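Local coordinates for alanine racemase 1 (Caldanaerobacter subterraneus subsp. tengcongensis MB4, PDB 4Y2W), which belongs to the alanine racemase family, with a TIM-barrel N-terminal domain joined to a mainly beta C-terminal domain, and is modelled with bound alanine, at residues R75-T89 against I97-Y111. The protein carries 1 engineered substitution. Numbering follows the deposited sequence.
Sequences REKGIKTPILIFGYT and IVKHDLTQTVYDIKY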
loop_
_atom_site.group_PDB
_atom_site.type_symbol
_atom_site.label_atom_id
_atom_site.label_comp_id
_atom_site.label_asym_id
_atom_site.label_seq_id
_atom_site.Cartn_x
_atom_site.Cartn_y
_atom_site.Cartn_z
ATOM N N ARG A 75 -12.462 -15.927 8.554
ATOM C CA ARG A 75 -13.503 -16.532 9.400
ATOM C C ARG A 75 -14.721 -15.615 9.572
ATOM O O ARG A 75 -15.863 -16.085 9.566
ATOM C CB ARG A 75 -12.936 -16.916 10.772
ATOM C CG ARG A 75 -12.078 -18.174 10.765
ATOM C CD ARG A 75 -12.924 -19.441 10.761
ATOM N NE ARG A 75 -12.103 -20.649 10.907
ATOM C CZ ARG A 75 -11.718 -21.456 9.916
ATOM N NH1 ARG A 75 -12.067 -21.227 8.654
ATOM N NH2 ARG A 75 -10.967 -22.516 10.193
ATOM N N GLU A 76 -14.474 -14.314 9.706
ATOM C CA GLU A 76 -15.551 -13.325 9.819
ATOM C C GLU A 76 -16.492 -13.381 8.605
ATOM O O GLU A 76 -17.693 -13.133 8.733
ATOM C CB GLU A 76 -14.973 -11.910 9.985
ATOM C CG GLU A 76 -15.804 -10.969 10.855
ATOM C CD GLU A 76 -17.077 -10.473 10.182
ATOM O OE1 GLU A 76 -18.166 -10.647 10.773
ATOM O OE2 GLU A 76 -16.991 -9.912 9.066
ATOM N N LYS A 77 -15.948 -13.723 7.436
ATOM C CA LYS A 77 -16.740 -13.822 6.205
ATOM C C LYS A 77 -17.240 -15.242 5.888
ATOM O O LYS A 77 -17.617 -15.528 4.751
ATOM C CB LYS A 77 -15.945 -13.247 5.025
ATOM C CG LYS A 77 -15.720 -11.743 5.119
ATOM C CD LYS A 77 -17.004 -10.957 4.857
ATOM C CE LYS A 77 -16.887 -9.507 5.302
ATOM N NZ LYS A 77 -15.876 -8.752 4.512
ATOM N N GLY A 78 -17.262 -16.117 6.892
ATOM C CA GLY A 78 -17.886 -17.438 6.762
ATOM C C GLY A 78 -17.069 -18.496 6.038
ATOM O O GLY A 78 -17.630 -19.457 5.504
ATOM N N ILE A 79 -15.749 -18.333 6.023
ATOM C CA ILE A 79 -14.866 -19.324 5.411
ATOM C C ILE A 79 -14.699 -20.503 6.374
ATOM O O ILE A 79 -14.247 -20.327 7.506
ATOM C CB ILE A 79 -13.490 -18.716 5.052
ATOM C CG1 ILE A 79 -13.646 -17.580 4.028
ATOM C CG2 ILE A 79 -12.544 -19.785 4.520
ATOM C CD1 ILE A 79 -14.052 -18.019 2.634
ATOM N N LYS A 80 -15.089 -21.692 5.913
ATOM C CA LYS A 80 -15.038 -22.926 6.711
ATOM C C LYS A 80 -13.705 -23.650 6.553
ATOM O O LYS A 80 -13.257 -24.338 7.471
ATOM C CB LYS A 80 -16.159 -23.880 6.287
ATOM C CG LYS A 80 -17.566 -23.304 6.372
ATOM C CD LYS A 80 -18.552 -24.152 5.579
ATOM C CE LYS A 80 -19.915 -23.485 5.468
ATOM N NZ LYS A 80 -20.577 -23.318 6.793
ATOM N N THR A 81 -13.094 -23.508 5.376
ATOM C CA THR A 81 -11.799 -24.112 5.062
ATOM C C THR A 81 -10.796 -23.913 6.206
ATOM O O THR A 81 -10.758 -22.838 6.806
ATOM C CB THR A 81 -11.212 -23.492 3.773
ATOM O OG1 THR A 81 -12.197 -23.508 2.733
ATOM C CG2 THR A 81 -9.983 -24.253 3.299
ATOM N N PRO A 82 -9.988 -24.948 6.521
ATOM C CA PRO A 82 -8.941 -24.770 7.533
ATOM C C PRO A 82 -7.931 -23.704 7.126
ATOM O O PRO A 82 -7.573 -23.615 5.951
ATOM C CB PRO A 82 -8.264 -26.147 7.591
ATOM C CG PRO A 82 -9.281 -27.101 7.071
ATOM C CD PRO A 82 -10.039 -26.337 6.027
ATOM N N ILE A 83 -7.483 -22.906 8.094
ATOM C CA ILE A 83 -6.549 -21.809 7.839
ATOM C C ILE A 83 -5.311 -21.943 8.723
ATOM O O ILE A 83 -5.426 -22.241 9.916
ATOM C CB ILE A 83 -7.196 -20.445 8.138
ATOM C CG1 ILE A 83 -8.468 -20.257 7.307
ATOM C CG2 ILE A 83 -6.206 -19.310 7.879
ATOM C CD1 ILE A 83 -9.441 -19.269 7.906
ATOM N N LEU A 84 -4.139 -21.711 8.130
ATOM C CA LEU A 84 -2.866 -21.761 8.852
ATOM C C LEU A 84 -2.240 -20.378 8.918
ATOM O O LEU A 84 -2.111 -19.702 7.900
ATOM C CB LEU A 84 -1.892 -22.731 8.173
ATOM C CG LEU A 84 -0.446 -22.726 8.691
ATOM C CD1 LEU A 84 -0.370 -23.148 10.149
ATOM C CD2 LEU A 84 0.433 -23.618 7.833
ATOM N N ILE A 85 -1.847 -19.975 10.123
ATOM C CA ILE A 85 -1.125 -18.726 10.343
ATOM C C ILE A 85 0.375 -19.016 10.427
ATOM O O ILE A 85 0.837 -19.630 11.387
ATOM C CB ILE A 85 -1.590 -18.040 11.644
ATOM C CG1 ILE A 85 -3.086 -17.718 11.566
ATOM C CG2 ILE A 85 -0.781 -16.773 11.904
ATOM C CD1 ILE A 85 -3.743 -17.488 12.909
ATOM N N PHE A 86 1.125 -18.576 9.417
ATOM C CA PHE A 86 2.579 -18.759 9.388
ATOM C C PHE A 86 3.246 -17.995 10.522
ATOM O O PHE A 86 4.190 -18.486 11.145
ATOM C CB PHE A 86 3.175 -18.274 8.062
ATOM C CG PHE A 86 2.693 -19.029 6.857
ATOM C CD1 PHE A 86 2.903 -20.396 6.748
ATOM C CD2 PHE A 86 2.048 -18.371 5.819
ATOM C CE1 PHE A 86 2.463 -21.096 5.634
ATOM C CE2 PHE A 86 1.607 -19.064 4.702
ATOM C CZ PHE A 86 1.814 -20.430 4.610
ATOM N N GLY A 87 2.748 -16.790 10.785
ATOM C CA GLY A 87 3.375 -15.887 11.735
ATOM C C GLY A 87 3.080 -16.203 13.186
ATOM O O GLY A 87 2.402 -17.180 13.509
ATOM N N TYR A 88 3.605 -15.349 14.053
ATOM C CA TYR A 88 3.426 -15.451 15.490
ATOM C C TYR A 88 2.116 -14.783 15.884
ATOM O O TYR A 88 1.899 -13.617 15.563
ATOM C CB TYR A 88 4.597 -14.751 16.181
ATOM C CG TYR A 88 4.621 -14.845 17.688
ATOM C CD1 TYR A 88 4.767 -16.071 18.322
ATOM C CD2 TYR A 88 4.539 -13.702 18.479
ATOM C CE1 TYR A 88 4.806 -16.163 19.705
ATOM C CE2 TYR A 88 4.583 -13.782 19.863
ATOM C CZ TYR A 88 4.715 -15.015 20.471
ATOM O OH TYR A 88 4.760 -15.115 21.845
ATOM N N THR A 89 1.244 -15.530 16.558
ATOM C CA THR A 89 0.042 -14.971 17.173
ATOM C C THR A 89 0.363 -14.704 18.646
ATOM O O THR A 89 0.511 -15.652 19.418
ATOM C CB THR A 89 -1.151 -15.943 17.070
ATOM O OG1 THR A 89 -1.507 -16.128 15.694
ATOM C CG2 THR A 89 -2.360 -15.413 17.842
ATOM N N ILE A 97 -7.792 -17.357 18.094
ATOM C CA ILE A 97 -7.384 -18.482 17.237
ATOM C C ILE A 97 -7.965 -19.822 17.697
ATOM O O ILE A 97 -8.251 -20.698 16.874
ATOM C CB ILE A 97 -5.847 -18.597 17.099
ATOM C CG1 ILE A 97 -5.166 -18.745 18.466
ATOM C CG2 ILE A 97 -5.296 -17.388 16.354
ATOM C CD1 ILE A 97 -3.696 -19.087 18.377
ATOM N N VAL A 98 -8.137 -19.976 19.007
ATOM C CA VAL A 98 -8.770 -21.167 19.568
ATOM C C VAL A 98 -10.278 -21.134 19.314
ATOM O O VAL A 98 -10.879 -22.158 18.977
ATOM C CB VAL A 98 -8.503 -21.285 21.084
ATOM C CG1 VAL A 98 -9.286 -22.446 21.686
ATOM C CG2 VAL A 98 -7.013 -21.461 21.348
ATOM N N LYS A 99 -10.877 -19.954 19.474
ATOM C CA LYS A 99 -12.320 -19.777 19.314
ATOM C C LYS A 99 -12.781 -20.078 17.890
ATOM O O LYS A 99 -13.763 -20.796 17.687
ATOM C CB LYS A 99 -12.724 -18.350 19.702
ATOM C CG LYS A 99 -14.222 -18.122 19.817
ATOM C CD LYS A 99 -14.517 -16.728 20.348
ATOM C CE LYS A 99 -16.010 -16.481 20.500
ATOM N NZ LYS A 99 -16.308 -15.046 20.767
ATOM N N HIS A 100 -12.063 -19.538 16.911
ATOM C CA HIS A 100 -12.451 -19.674 15.509
ATOM C C HIS A 100 -11.688 -20.790 14.788
ATOM O O HIS A 100 -11.716 -20.879 13.558
ATOM C CB HIS A 100 -12.295 -18.327 14.794
ATOM C CG HIS A 100 -13.243 -17.277 15.288
ATOM N ND1 HIS A 100 -12.848 -16.242 16.109
ATOM C CD2 HIS A 100 -14.574 -17.116 15.095
ATOM C CE1 HIS A 100 -13.891 -15.481 16.388
ATOM N NE2 HIS A 100 -14.951 -15.990 15.785
ATOM N N ASP A 101 -11.017 -21.641 15.564
ATOM C CA ASP A 101 -10.426 -22.875 15.059
ATOM C C ASP A 101 -9.427 -22.602 13.932
ATOM O O ASP A 101 -9.632 -22.997 12.781
ATOM C CB ASP A 101 -11.535 -23.841 14.611
ATOM C CG ASP A 101 -11.020 -25.240 14.342
ATOM O OD1 ASP A 101 -10.064 -25.662 15.026
ATOM O OD2 ASP A 101 -11.575 -25.919 13.448
ATOM N N LEU A 102 -8.349 -21.910 14.281
ATOM C CA LEU A 102 -7.304 -21.561 13.327
ATOM C C LEU A 102 -6.022 -22.315 13.655
ATOM O O LEU A 102 -5.614 -22.394 14.814
ATOM C CB LEU A 102 -7.047 -20.050 13.348
ATOM C CG LEU A 102 -8.219 -19.168 12.906
ATOM C CD1 LEU A 102 -7.937 -17.709 13.218
ATOM C CD2 LEU A 102 -8.515 -19.350 11.426
ATOM N N THR A 103 -5.393 -22.871 12.626
ATOM C CA THR A 103 -4.143 -23.593 12.791
ATOM C C THR A 103 -3.014 -22.589 13.030
ATOM O O THR A 103 -2.928 -21.566 12.344
ATOM C CB THR A 103 -3.834 -24.460 11.554
ATOM O OG1 THR A 103 -5.017 -25.158 11.150
ATOM C CG2 THR A 103 -2.731 -25.461 11.851
ATOM N N GLN A 104 -2.160 -22.889 14.005
ATOM C CA GLN A 104 -1.087 -21.992 14.418
ATOM C C GLN A 104 0.289 -22.627 14.230
ATOM O O GLN A 104 0.474 -23.824 14.444
ATOM C CB GLN A 104 -1.269 -21.599 15.889
ATOM C CG GLN A 104 -0.226 -20.624 16.433
ATOM C CD GLN A 104 -0.233 -19.289 15.710
ATOM O OE1 GLN A 104 -1.293 -18.715 15.452
ATOM N NE2 GLN A 104 0.953 -18.785 15.383
ATOM N N THR A 105 1.253 -21.802 13.837
ATOM C CA THR A 105 2.636 -22.229 13.704
ATOM C C THR A 105 3.316 -22.216 15.071
ATOM O O THR A 105 3.148 -21.271 15.843
ATOM C CB THR A 105 3.393 -21.312 12.728
ATOM O OG1 THR A 105 2.809 -21.433 11.427
ATOM C CG2 THR A 105 4.862 -21.689 12.656
ATOM N N VAL A 106 4.081 -23.267 15.361
ATOM C CA VAL A 106 4.770 -23.403 16.647
ATOM C C VAL A 106 6.186 -23.952 16.460
ATOM O O VAL A 106 6.392 -24.914 15.722
ATOM C CB VAL A 106 3.999 -24.342 17.601
ATOM C CG1 VAL A 106 4.678 -24.399 18.967
ATOM C CG2 VAL A 106 2.548 -23.897 17.737
ATOM N N TYR A 107 7.154 -23.332 17.126
ATOM C CA TYR A 107 8.527 -23.841 17.136
ATOM C C TYR A 107 9.254 -23.574 18.465
ATOM O O TYR A 107 10.468 -23.375 18.488
ATOM C CB TYR A 107 9.321 -23.273 15.948
ATOM C CG TYR A 107 9.248 -21.765 15.811
ATOM C CD1 TYR A 107 10.158 -20.940 16.462
ATOM C CD2 TYR A 107 8.265 -21.166 15.025
ATOM C CE1 TYR A 107 10.089 -19.563 16.337
ATOM C CE2 TYR A 107 8.189 -19.790 14.896
ATOM C CZ TYR A 107 9.104 -18.993 15.553
ATOM O OH TYR A 107 9.036 -17.627 15.430
ATOM N N ASP A 108 8.505 -23.580 19.566
ATOM C CA ASP A 108 9.088 -23.618 20.906
ATOM C C ASP A 108 8.039 -24.094 21.913
ATOM O O ASP A 108 6.841 -23.842 21.741
ATOM C CB ASP A 108 9.693 -22.267 21.314
ATOM C CG ASP A 108 8.648 -21.210 21.592
ATOM O OD1 ASP A 108 7.837 -20.922 20.688
ATOM O OD2 ASP A 108 8.641 -20.670 22.720
ATOM N N ILE A 109 8.501 -24.789 22.951
ATOM C CA ILE A 109 7.617 -25.475 23.900
ATOM C C ILE A 109 6.822 -24.517 24.790
ATOM O O ILE A 109 5.669 -24.792 25.122
ATOM C CB ILE A 109 8.408 -26.484 24.782
ATOM C CG1 ILE A 109 7.460 -27.450 25.508
ATOM C CG2 ILE A 109 9.309 -25.772 25.789
ATOM C CD1 ILE A 109 6.621 -28.307 24.582
ATOM N N LYS A 110 7.431 -23.398 25.175
ATOM C CA LYS A 110 6.771 -22.445 26.062
ATOM C C LYS A 110 5.508 -21.893 25.414
ATOM O O LYS A 110 4.488 -21.722 26.080
ATOM C CB LYS A 110 7.714 -21.299 26.426
ATOM C CG LYS A 110 7.191 -20.407 27.539
ATOM C CD LYS A 110 8.018 -19.141 27.678
ATOM C CE LYS A 110 7.462 -18.239 28.769
ATOM N NZ LYS A 110 8.043 -16.869 28.704
ATOM N N TYR A 111 5.589 -21.624 24.113
ATOM C CA TYR A 111 4.454 -21.121 23.340
ATOM C C TYR A 111 3.363 -22.187 23.203
ATOM O O TYR A 111 2.179 -21.893 23.350
ATOM C CB TYR A 111 4.934 -20.641 21.962
ATOM C CG TYR A 111 3.871 -19.986 21.098
ATOM C CD1 TYR A 111 3.186 -18.854 21.534
ATOM C CD2 TYR A 111 3.558 -20.495 19.840
ATOM C CE1 TYR A 111 2.216 -18.255 20.745
ATOM C CE2 TYR A 111 2.594 -19.902 19.046
ATOM C CZ TYR A 111 1.926 -18.783 19.501
ATOM O OH TYR A 111 0.966 -18.197 18.707
#
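In the TIM barrel of this chain, strands 83-85 and 103-106 are parallel neighbours, and Ile83 O receives Thr103 N at 2.8 Å while Thr103 O receives Ile85 N at 2.9 Å. On the face carrying Leu84 and Thr103, the Leu84 CD1 methyl meets Thr103 CG2. Toward the C-terminal strand ends, Thr105 OG1 donates to Ile85 O at 2.7 Å and is also hydrogen-bonded to Tyr166. Together with helix 94-99 the strands make a beta-alpha-beta crossover, and Ile85 CD1, on the other face, packs against Ile97 CG2 of that helix. The Gln104 amide ties the loop after strand 83-85 to the sheet. With CG anti to the backbone N (chi1 -178°) and the chain bent at chi2, Gln104 puts NE2 2.9 Å from Gly87 O, to which it donates, and OE1 2.6 Å from Thr89 OG1, from which it accepts. Farther along, Tyr111 OH donates to a lone pair of Thr89 O at 2.7 Å, while Tyr88 CE1 lies over one face of the Tyr111 ring, the planes inclined at 40°. At the N-terminal strand ends, two carbonyl oxygens lie at the edge of the Arg75 guanidinium, near its plane: NE donates to His100 O at 2.7 Å and NH2 to Asp101 O at 3.0 Å. NH1 turns back to Ile79 O and Thr81 O, so four backbone carbonyls fix the group's rotation, with Ile83 CD1 over one face.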